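Local coordinates for beta sliding clamp (Bartonella birtlesii LL-WM9, PDB 6PTR), which probably forms a ring-shaped head-to-tail homodimer around DNA that tethers polymerases and other proteins to it and makes replication processive, at residues C[134-139]-C[231-236]. Numbering follows the deposited sequence.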
ATOM      1  N   PHE C 134       8.360  17.429 -36.922  1.00 33.10           N
ATOM      2  CA  PHE C 134       9.063  18.155 -35.870  1.00 38.59           C
ATOM      3  C   PHE C 134      10.087  19.110 -36.462  1.00 44.84           C
ATOM      4  O   PHE C 134      10.901  18.716 -37.305  1.00 53.87           O
ATOM      5  CB  PHE C 134       9.748  17.186 -34.914  1.00 30.63           C
ATOM      6  CG  PHE C 134       8.840  16.124 -34.387  1.00 32.12           C
ATOM      7  CD1 PHE C 134       7.976  16.390 -33.330  1.00 35.43           C
ATOM      8  CD2 PHE C 134       8.838  14.854 -34.940  1.00 34.46           C
ATOM      9  CE1 PHE C 134       7.131  15.406 -32.834  1.00 31.17           C
ATOM     10  CE2 PHE C 134       8.004  13.867 -34.440  1.00 35.23           C
ATOM     11  CZ  PHE C 134       7.145  14.144 -33.389  1.00 36.46           C
ATOM     12  N   GLY C 135      10.070  20.356 -35.994  1.00 39.58           N
ATOM     13  CA  GLY C 135      11.024  21.335 -36.470  1.00 37.53           C
ATOM     14  C   GLY C 135      12.352  21.343 -35.754  1.00 38.34           C
ATOM     15  O   GLY C 135      13.287  22.003 -36.211  1.00 39.29           O
ATOM     16  N   CYS C 136      12.451  20.633 -34.632  1.00 34.26           N
ATOM     17  CA  CYS C 136      13.642  20.628 -33.794  1.00 33.06           C
ATOM     18  C   CYS C 136      13.950  19.190 -33.416  1.00 33.67           C
ATOM     19  O   CYS C 136      13.043  18.444 -33.040  1.00 32.95           O
ATOM     20  CB  CYS C 136      13.430  21.484 -32.538  1.00 34.33           C
ATOM     21  SG  CYS C 136      14.812  21.509 -31.362  1.00 39.95           S
ATOM     22  N   ARG C 137      15.219  18.805 -33.513  1.00 29.46           N
ATOM     23  CA  ARG C 137      15.639  17.441 -33.215  1.00 31.10           C
ATOM     24  C   ARG C 137      17.044  17.495 -32.638  1.00 33.97           C
ATOM     25  O   ARG C 137      17.936  18.094 -33.243  1.00 34.38           O
ATOM     26  CB  ARG C 137      15.602  16.578 -34.481  1.00 32.79           C
ATOM     27  CG  ARG C 137      16.114  15.130 -34.325  1.00 31.79           C
ATOM     28  CD  ARG C 137      15.806  14.332 -35.587  1.00 33.74           C
ATOM     29  NE  ARG C 137      16.158  12.921 -35.471  1.00 39.36           N
ATOM     30  CZ  ARG C 137      17.374  12.437 -35.704  1.00 45.26           C
ATOM     31  NH1 ARG C 137      18.354  13.259 -36.055  1.00 48.82           N
ATOM     32  NH2 ARG C 137      17.610  11.135 -35.581  1.00 46.60           N
ATOM     33  N   PHE C 138      17.236  16.903 -31.465  1.00 29.03           N
ATOM     34  CA  PHE C 138      18.544  16.903 -30.821  1.00 32.36           C
ATOM     35  C   PHE C 138      18.614  15.698 -29.893  1.00 31.46           C
ATOM     36  O   PHE C 138      17.645  14.952 -29.742  1.00 28.09           O
ATOM     37  CB  PHE C 138      18.807  18.222 -30.073  1.00 28.78           C
ATOM     38  CG  PHE C 138      17.831  18.517 -28.965  1.00 32.21           C
ATOM     39  CD1 PHE C 138      16.587  19.067 -29.240  1.00 34.89           C
ATOM     40  CD2 PHE C 138      18.175  18.297 -27.644  1.00 29.63           C
ATOM     41  CE1 PHE C 138      15.698  19.362 -28.220  1.00 32.32           C
ATOM     42  CE2 PHE C 138      17.285  18.591 -26.619  1.00 31.32           C
ATOM     43  CZ  PHE C 138      16.050  19.128 -26.906  1.00 30.86           C
ATOM     44  N   PHE C 139      19.785  15.495 -29.292  1.00 28.98           N
ATOM     45  CA  PHE C 139      20.017  14.338 -28.435  1.00 28.55           C
ATOM     46  C   PHE C 139      20.528  14.788 -27.076  1.00 33.33           C
ATOM     47  O   PHE C 139      21.290  15.753 -26.982  1.00 31.66           O
ATOM     48  CB  PHE C 139      21.039  13.379 -29.057  1.00 30.57           C
ATOM     49  CG  PHE C 139      20.604  12.788 -30.370  1.00 32.31           C
ATOM     50  CD1 PHE C 139      20.750  13.498 -31.552  1.00 34.92           C
ATOM     51  CD2 PHE C 139      20.048  11.514 -30.420  1.00 33.42           C
ATOM     52  CE1 PHE C 139      20.332  12.951 -32.760  1.00 36.45           C
ATOM     53  CE2 PHE C 139      19.652  10.956 -31.635  1.00 31.55           C
ATOM     54  CZ  PHE C 139      19.784  11.681 -32.793  1.00 38.32           C
ATOM     55  N   ILE C 231      15.266  13.726 -28.863  1.00 23.89           N
ATOM     56  CA  ILE C 231      14.156  14.599 -28.520  1.00 22.65           C
ATOM     57  C   ILE C 231      13.763  15.378 -29.765  1.00 27.59           C
ATOM     58  O   ILE C 231      14.612  16.014 -30.406  1.00 29.38           O
ATOM     59  CB  ILE C 231      14.517  15.548 -27.365  1.00 25.01           C
ATOM     60  CG1 ILE C 231      14.889  14.731 -26.122  1.00 26.19           C
ATOM     61  CG2 ILE C 231      13.333  16.463 -27.048  1.00 28.59           C
ATOM     62  CD1 ILE C 231      15.216  15.588 -24.914  1.00 37.09           C
ATOM     63  N   GLU C 232      12.487  15.311 -30.121  1.00 23.07           N
ATOM     64  CA  GLU C 232      11.973  16.002 -31.295  1.00 26.55           C
ATOM     65  C   GLU C 232      10.782  16.835 -30.863  1.00 28.72           C
ATOM     66  O   GLU C 232       9.981  16.400 -30.031  1.00 24.94           O
ATOM     67  CB  GLU C 232      11.568  15.009 -32.402  1.00 25.11           C
ATOM     68  CG  GLU C 232      12.731  14.265 -33.039  1.00 26.48           C
ATOM     69  CD  GLU C 232      12.261  13.138 -33.917  1.00 32.49           C
ATOM     70  OE1 GLU C 232      11.788  12.110 -33.383  1.00 33.09           O
ATOM     71  OE2 GLU C 232      12.330  13.285 -35.144  1.00 35.70           O
ATOM     72  N   LEU C 233      10.662  18.047 -31.395  1.00 26.16           N
ATOM     73  CA  LEU C 233       9.506  18.810 -30.969  1.00 23.08           C
ATOM     74  C   LEU C 233       9.077  19.795 -32.036  1.00 28.37           C
ATOM     75  O   LEU C 233       9.834  20.159 -32.947  1.00 33.90           O
ATOM     76  CB  LEU C 233       9.737  19.549 -29.631  1.00 26.59           C
ATOM     77  CG  LEU C 233      10.857  20.564 -29.402  1.00 35.05           C
ATOM     78  CD1 LEU C 233      10.527  21.485 -28.211  1.00 34.57           C
ATOM     79  CD2 LEU C 233      12.149  19.821 -29.131  1.00 41.83           C
ATOM     80  N   SER C 234       7.818  20.174 -31.914  1.00 30.13           N
ATOM     81  CA  SER C 234       7.192  21.300 -32.586  1.00 33.52           C
ATOM     82  C   SER C 234       6.556  22.152 -31.500  1.00 30.66           C
ATOM     83  O   SER C 234       6.789  21.942 -30.305  1.00 30.42           O
ATOM     84  CB  SER C 234       6.164  20.817 -33.601  1.00 34.66           C
ATOM     85  OG  SER C 234       5.074  20.219 -32.928  1.00 37.21           O
ATOM     86  N   GLU C 235       5.731  23.108 -31.907  1.00 35.66           N
ATOM     87  CA  GLU C 235       5.017  23.844 -30.877  1.00 36.94           C
ATOM     88  C   GLU C 235       3.769  23.113 -30.392  1.00 36.22           C
ATOM     89  O   GLU C 235       3.164  23.549 -29.405  1.00 35.26           O
ATOM     90  CB  GLU C 235       4.699  25.254 -31.380  1.00 42.48           C
ATOM     91  CG  GLU C 235       5.962  26.106 -31.418  1.00 49.40           C
ATOM     92  CD  GLU C 235       5.827  27.340 -32.265  1.00 59.30           C
ATOM     93  OE1 GLU C 235       4.686  27.807 -32.445  1.00 60.03           O
ATOM     94  OE2 GLU C 235       6.863  27.839 -32.754  1.00 62.18           O
ATOM     95  N   THR C 236       3.414  21.978 -31.006  1.00 34.92           N
ATOM     96  CA  THR C 236       2.241  21.209 -30.614  1.00 32.72           C
ATOM     97  C   THR C 236       2.545  19.832 -30.023  1.00 28.46           C
ATOM     98  O   THR C 236       1.718  19.324 -29.269  1.00 25.04           O
ATOM     99  CB  THR C 236       1.286  21.013 -31.805  1.00 29.09           C
ATOM    100  OG1 THR C 236       1.923  20.240 -32.819  1.00 37.95           O
ATOM    101  CG2 THR C 236       0.855  22.357 -32.381  1.00 40.80           C
TER
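Glu232 runs between Arg137, its neighbour on one face of an antiparallel strand pair, and Phe134 from the loop before the strand. Its CB sits over the Phe134 ring, 3.9 Å from the centroid, a CH-pi contact. CG then meets Arg137 CG at 3.7 Å. Beyond it, CD lies between Phe134 CD2 and Arg137 CD; OE2 touches both and reaches the guanidinium edge in a long salt bridge, 3.9 Å from Arg137 NE. With CG trans to the backbone N (chi1 176°) and its chain extended to NE, Arg137 lies alongside Glu232, pointing the same way. Glutamate suits this place, offering CB to the ring, CG to the arginine's methylenes and a carboxylate to its guanidinium.

On the other face, the flat Phe138 ring covers branched Ile231 at CB, and its edge meets Leu233 CD2 at 3.7 Å from CE1. The small thiol of Cys136 fits beside the same methyl, all on the buried side. Paired backbone bonds link Cys136 with Leu233 and Phe138 with Ile231, the shortest from Ile231 N to Phe138 O (2.8 Å). Gly135 and Cys136 both face Leu233 in a classic beta bulge, where strand 136-141 begins at one margin of its sheet. Backbone bonding and apolar burial therefore probably hold this margin together, with the long ion pair adding little.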